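Local coordinates for protein urocanate hydratase (Paenibacillus sp. Soil724D2, PDB 7NED) that probably hydrates thiourocanate in bacterial ergothioneine catabolism, as an NAD+-dependent lyase of the urocanase family that also binds urocanate, at residues A465-S470 with L512-G517; K63-D68 with A88-M93. One frame throughout, in Å; residues are numbered along the deposited sequence.

Contact 1 of 2, residues A465-S470 with L512-G517; sequences AMLNCS and LNNDTG
D515 OD1 receives N468 ND2 across the two helices at 3.0 Å, and N464, one turn before N468, gives its own amide N-H to the same oxygen. The N468 bond is nearly straight and lies in the plane of the N468 amide, yet it comes down on the oxygen from above the carboxylate plane. The amide and carboxylate planes stand 58° apart. The other carboxylate oxygen, OD2, forms a salt bridge with R432, so both ends of this buried acid have partners, and the positive charge would probably keep it ionised. The second half of the N468 amide works through water: one molecule donates to N468 OD1 at 3.2 Å and to N514 O at 2.9 Å. A leucine in place of N468 would probably leave D515 OD1 without its mate across the helix pair and the water, still at N514 O, free to turn. Beside this polar strip, L467 carries CG anti to its backbone N (chi1 -175°), which brings CD2 within 3.8 Å of N514 CB. The two side chains cross at about a right angle, and N514 ND2 is held by S471 OG and by K83 O of the second subunit. The axes of 465-469 and 512-517 come within 9.4 Å and run at 166°, an antiparallel helix pair of the urocanase C-terminal domain, packed beside strands 475-480 and 490-498.

Contact 2 of 2, residues K63-D68 with A88-M93; sequences KELEED and APLIVM
L90 lays its CD2 methyl against the methyl end of L65, CD2 to CD2 at 3.8 Å, with the two side chains slanting across one another. On L90, CG stands anti to the carbonyl carbon (chi1 -75°), and the outer end of the chain comes nearer to the 63-68 segment than its first bond would suggest. The same methyl lies by the backbone of the turn, 3.6 Å from E66 O and 3.9 Å from E67 O. In return, L65 CD2 rests 3.7 Å from L90 O, so each leucine touches the main chain of the other segment as well as its side chain. L65 is the residue at which the chain leaves helix 52-64, and L90 comes just before strand 91-95, parallel to strand 69-74 in the N-terminal urocanase part of the mixed sheet. Helix 17-31 covers L90 through R18, Q19 and L22. The first bonds of E66 and E67 point away from the 88-93 segment, and their carboxylates form salt bridges outside it with K15 and R18, respectively. Between the segments this is van der Waals packing, methyl on methyl and methyl on carbonyl oxygen, with no polar bond, which implies that shape and burial hold it.

Overall arrangement
Contact 1 is wholly buried and joins two helices of the C-terminal urocanase region; contact 2, partly buried, sets the loop after helix 52-64 against the residue before strand 91-95 in the N-terminal one. The chemistry follows the place: a buried acid, amides and a water in contact 1, leucine methyls in contact 2, whose partly exposed acids pair with K15 and R18. Their centres lie 18 Å apart, yet they touch where C469 packs on P89 and V92. One mixed sheet relates them further, since strand 91-95 runs parallel to strand 475-480, on which A465, N468 and C469 pack. Both also meet the second subunit, S470 of one subunit packing on P89 of the other.

Contact 1 of 2, residues A465-S470 with L512-G517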
loop_
_atom_site.group_PDB
_atom_site.type_symbol
_atom_site.label_atom_id
_atom_site.label_comp_id
_atom_site.label_asym_id
_atom_site.label_seq_id
_atom_site.Cartn_x
_atom_site.Cartn_y
_atom_site.Cartn_z
ATOM N N ALA A 465 1.469 6.748 5.844
ATOM C CA ALA A 465 2.077 5.732 6.703
ATOM C C ALA A 465 3.602 5.852 6.723
ATOM O O ALA A 465 4.222 5.886 7.796
ATOM C CB ALA A 465 1.663 4.340 6.224
ATOM N N MET A 466 4.234 5.867 5.539
ATOM C CA MET A 466 5.693 5.990 5.510
ATOM C C MET A 466 6.200 7.243 6.180
ATOM O O MET A 466 7.194 7.192 6.915
ATOM C CB MET A 466 6.266 5.884 4.095
ATOM C CG MET A 466 6.000 4.538 3.433
ATOM S SD MET A 466 6.875 4.475 1.872
ATOM C CE MET A 466 5.794 5.504 0.948
ATOM N N LEU A 467 5.563 8.378 5.921
ATOM C CA LEU A 467 5.980 9.616 6.576
ATOM C C LEU A 467 5.758 9.554 8.084
ATOM O O LEU A 467 6.602 10.014 8.872
ATOM C CB LEU A 467 5.208 10.800 5.962
ATOM C CG LEU A 467 5.606 12.200 6.433
ATOM C CD1 LEU A 467 7.102 12.470 6.202
ATOM C CD2 LEU A 467 4.775 13.296 5.714
ATOM N N ASN A 468 4.634 8.977 8.519
ATOM C CA ASN A 468 4.422 8.868 9.959
ATOM C C ASN A 468 5.426 7.924 10.607
ATOM O O ASN A 468 5.864 8.175 11.735
ATOM C CB ASN A 468 2.992 8.439 10.254
ATOM C CG ASN A 468 2.025 9.584 10.039
ATOM O OD1 ASN A 468 2.460 10.740 9.952
ATOM N ND2 ASN A 468 0.732 9.292 9.974
ATOM N N CYS A 469 5.811 6.838 9.920
ATOM C CA CYS A 469 6.896 6.007 10.438
ATOM C C CYS A 469 8.176 6.804 10.553
ATOM O O CYS A 469 8.987 6.569 11.460
ATOM C CB CYS A 469 7.156 4.815 9.523
ATOM S SG CYS A 469 5.896 3.523 9.642
ATOM N N SER A 470 8.422 7.667 9.569
ATOM C CA SER A 470 9.601 8.516 9.586
ATOM C C SER A 470 9.487 9.634 10.604
ATOM O O SER A 470 10.461 10.356 10.825
ATOM C CB SER A 470 9.822 9.112 8.187
ATOM O OG SER A 470 9.856 8.088 7.205
ATOM N N LEU A 512 2.452 14.805 14.334
ATOM C CA LEU A 512 1.190 15.500 14.113
ATOM C C LEU A 512 1.337 16.588 13.037
ATOM O O LEU A 512 0.455 16.753 12.188
ATOM C CB LEU A 512 0.661 16.065 15.451
ATOM C CG LEU A 512 0.190 14.934 16.404
ATOM C CD1 LEU A 512 -0.116 15.434 17.844
ATOM C CD2 LEU A 512 -1.032 14.166 15.836
ATOM N N ASN A 513 2.441 17.343 13.041
ATOM C CA ASN A 513 2.613 18.327 11.963
ATOM C C ASN A 513 2.640 17.650 10.587
ATOM O O ASN A 513 2.149 18.210 9.605
ATOM C CB ASN A 513 3.896 19.122 12.143
ATOM C CG ASN A 513 3.814 20.147 13.242
ATOM O OD1 ASN A 513 2.728 20.583 13.662
ATOM N ND2 ASN A 513 4.987 20.599 13.674
ATOM N N ASN A 514 3.234 16.461 10.487
ATOM C CA ASN A 514 3.307 15.795 9.177
ATOM C C ASN A 514 2.046 15.014 8.846
ATOM O O ASN A 514 1.723 14.827 7.663
ATOM C CB ASN A 514 4.520 14.841 9.122
ATOM C CG ASN A 514 5.829 15.579 9.206
ATOM O OD1 ASN A 514 5.842 16.807 9.074
ATOM N ND2 ASN A 514 6.930 14.861 9.490
ATOM N N ASP A 515 1.334 14.533 9.861
ATOM C CA ASP A 515 0.084 13.832 9.599
ATOM C C ASP A 515 -0.943 14.795 9.025
ATOM O O ASP A 515 -1.576 14.499 8.006
ATOM C CB ASP A 515 -0.415 13.172 10.878
ATOM C CG ASP A 515 -1.544 12.182 10.627
ATOM O OD1 ASP A 515 -1.431 11.327 9.720
ATOM O OD2 ASP A 515 -2.564 12.249 11.360
ATOM N N THR A 516 -1.071 15.994 9.613
ATOM C CA THR A 516 -1.963 16.973 9.008
ATOM C C THR A 516 -1.313 17.666 7.820
ATOM O O THR A 516 -2.008 17.988 6.854
ATOM C CB THR A 516 -2.420 18.017 10.044
ATOM O OG1 THR A 516 -1.294 18.570 10.728
ATOM C CG2 THR A 516 -3.313 17.325 11.064
ATOM N N GLY A 517 -0.001 17.894 7.866
ATOM C CA GLY A 517 0.639 18.639 6.796
ATOM C C GLY A 517 0.497 17.949 5.454
ATOM O O GLY A 517 0.215 18.585 4.440
HETATM O O HOH W 1 1.805 11.981 7.077
#

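Contact 2 of 2, residues K63-D68 with A88-M93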
loop_
_atom_site.group_PDB
_atom_site.type_symbol
_atom_site.label_atom_id
_atom_site.label_comp_id
_atom_site.label_asym_id
_atom_site.label_seq_id
_atom_site.Cartn_x
_atom_site.Cartn_y
_atom_site.Cartn_z
ATOM N N LYS A 63 4.028 -7.092 26.213
ATOM C CA LYS A 63 4.499 -7.055 27.595
ATOM C C LYS A 63 6.033 -7.121 27.700
ATOM O O LYS A 63 6.554 -6.666 28.633
ATOM C CB LYS A 63 3.847 -8.115 28.448
ATOM C CG LYS A 63 2.375 -7.902 28.678
ATOM C CD LYS A 63 1.727 -9.102 29.334
ATOM C CE LYS A 63 0.255 -8.966 29.529
ATOM N NZ LYS A 63 -0.400 -10.200 30.005
ATOM N N GLU A 64 6.704 -7.664 26.702
ATOM C CA GLU A 64 8.151 -7.767 26.706
ATOM C C GLU A 64 8.902 -6.861 25.711
ATOM O O GLU A 64 10.072 -6.801 25.720
ATOM C CB GLU A 64 8.577 -9.206 26.500
ATOM C CG GLU A 64 8.043 -10.150 27.567
ATOM C CD GLU A 64 8.165 -11.573 27.162
ATOM O OE1 GLU A 64 9.105 -11.893 26.441
ATOM O OE2 GLU A 64 7.295 -12.382 27.496
ATOM N N LEU A 65 8.175 -6.162 24.870
ATOM C CA LEU A 65 8.772 -5.306 23.880
ATOM C C LEU A 65 9.538 -4.110 24.448
ATOM O O LEU A 65 9.058 -3.437 25.265
ATOM C CB LEU A 65 7.696 -4.787 22.926
ATOM C CG LEU A 65 8.067 -4.118 21.611
ATOM C CD1 LEU A 65 8.555 -5.142 20.613
ATOM C CD2 LEU A 65 6.842 -3.415 21.086
ATOM N N GLU A 66 10.739 -3.911 23.963
ATOM C CA GLU A 66 11.540 -2.770 24.356
ATOM C C GLU A 66 11.227 -1.585 23.465
ATOM O O GLU A 66 10.738 -1.731 22.345
ATOM C CB GLU A 66 13.037 -3.100 24.284
ATOM C CG GLU A 66 13.397 -4.358 25.040
ATOM C CD GLU A 66 13.632 -4.097 26.513
ATOM O OE1 GLU A 66 13.533 -2.919 26.957
ATOM O OE2 GLU A 66 13.933 -5.073 27.235
ATOM N N GLU A 67 11.553 -0.394 23.971
ATOM C CA GLU A 67 11.286 0.841 23.249
ATOM C C GLU A 67 12.021 0.922 21.915
ATOM O O GLU A 67 11.574 1.649 21.013
ATOM C CB GLU A 67 11.664 2.030 24.131
ATOM C CG GLU A 67 10.959 3.310 23.793
ATOM C CD GLU A 67 11.438 4.453 24.679
ATOM O OE1 GLU A 67 10.791 5.521 24.705
ATOM O OE2 GLU A 67 12.457 4.255 25.389
ATOM N N ASP A 68 13.137 0.219 21.767
ATOM C CA ASP A 68 13.905 0.255 20.527
ATOM C C ASP A 68 13.596 -0.917 19.608
ATOM O O ASP A 68 14.392 -1.236 18.720
ATOM C CB ASP A 68 15.405 0.308 20.827
ATOM C CG ASP A 68 15.906 -0.906 21.560
ATOM O OD1 ASP A 68 15.113 -1.783 21.966
ATOM O OD2 ASP A 68 17.139 -0.969 21.742
ATOM N N ALA A 88 11.343 5.188 16.527
ATOM C CA ALA A 88 10.637 4.486 15.476
ATOM C C ALA A 88 9.377 3.887 16.060
ATOM O O ALA A 88 9.311 3.656 17.267
ATOM C CB ALA A 88 11.502 3.367 14.882
ATOM N N PRO A 89 8.363 3.618 15.249
ATOM C CA PRO A 89 7.157 2.955 15.767
ATOM C C PRO A 89 7.464 1.699 16.573
ATOM O O PRO A 89 8.428 0.977 16.315
ATOM C CB PRO A 89 6.370 2.612 14.499
ATOM C CG PRO A 89 6.717 3.755 13.550
ATOM C CD PRO A 89 8.210 4.031 13.837
ATOM N N LEU A 90 6.624 1.460 17.589
ATOM C CA LEU A 90 6.676 0.193 18.309
ATOM C C LEU A 90 5.981 -0.902 17.525
ATOM O O LEU A 90 6.334 -2.088 17.650
ATOM C CB LEU A 90 6.011 0.325 19.677
ATOM C CG LEU A 90 6.846 1.073 20.705
ATOM C CD1 LEU A 90 5.907 1.375 21.889
ATOM C CD2 LEU A 90 7.990 0.208 21.152
ATOM N N ILE A 91 4.987 -0.527 16.725
ATOM C CA ILE A 91 4.262 -1.469 15.888
ATOM C C ILE A 91 4.101 -0.856 14.505
ATOM O O ILE A 91 3.674 0.300 14.387
ATOM C CB ILE A 91 2.879 -1.801 16.483
ATOM C CG1 ILE A 91 3.053 -2.603 17.771
ATOM C CG2 ILE A 91 2.070 -2.631 15.490
ATOM C CD1 ILE A 91 1.715 -2.802 18.506
ATOM N N VAL A 92 4.413 -1.626 13.458
ATOM C CA VAL A 92 3.902 -1.319 12.130
ATOM C C VAL A 92 3.028 -2.492 11.736
ATOM O O VAL A 92 3.392 -3.649 11.970
ATOM C CB VAL A 92 5.009 -1.069 11.073
ATOM C CG1 VAL A 92 5.889 0.115 11.511
ATOM C CG2 VAL A 92 5.841 -2.328 10.852
ATOM N N MET A 93 1.876 -2.200 11.151
ATOM C CA MET A 93 0.972 -3.264 10.742
ATOM C C MET A 93 0.345 -2.947 9.394
ATOM O O MET A 93 0.168 -1.781 9.025
ATOM C CB MET A 93 -0.118 -3.474 11.813
ATOM C CG MET A 93 -0.716 -2.206 12.347
ATOM S SD MET A 93 -2.338 -2.599 13.106
ATOM C CE MET A 93 -1.668 -3.203 14.637
#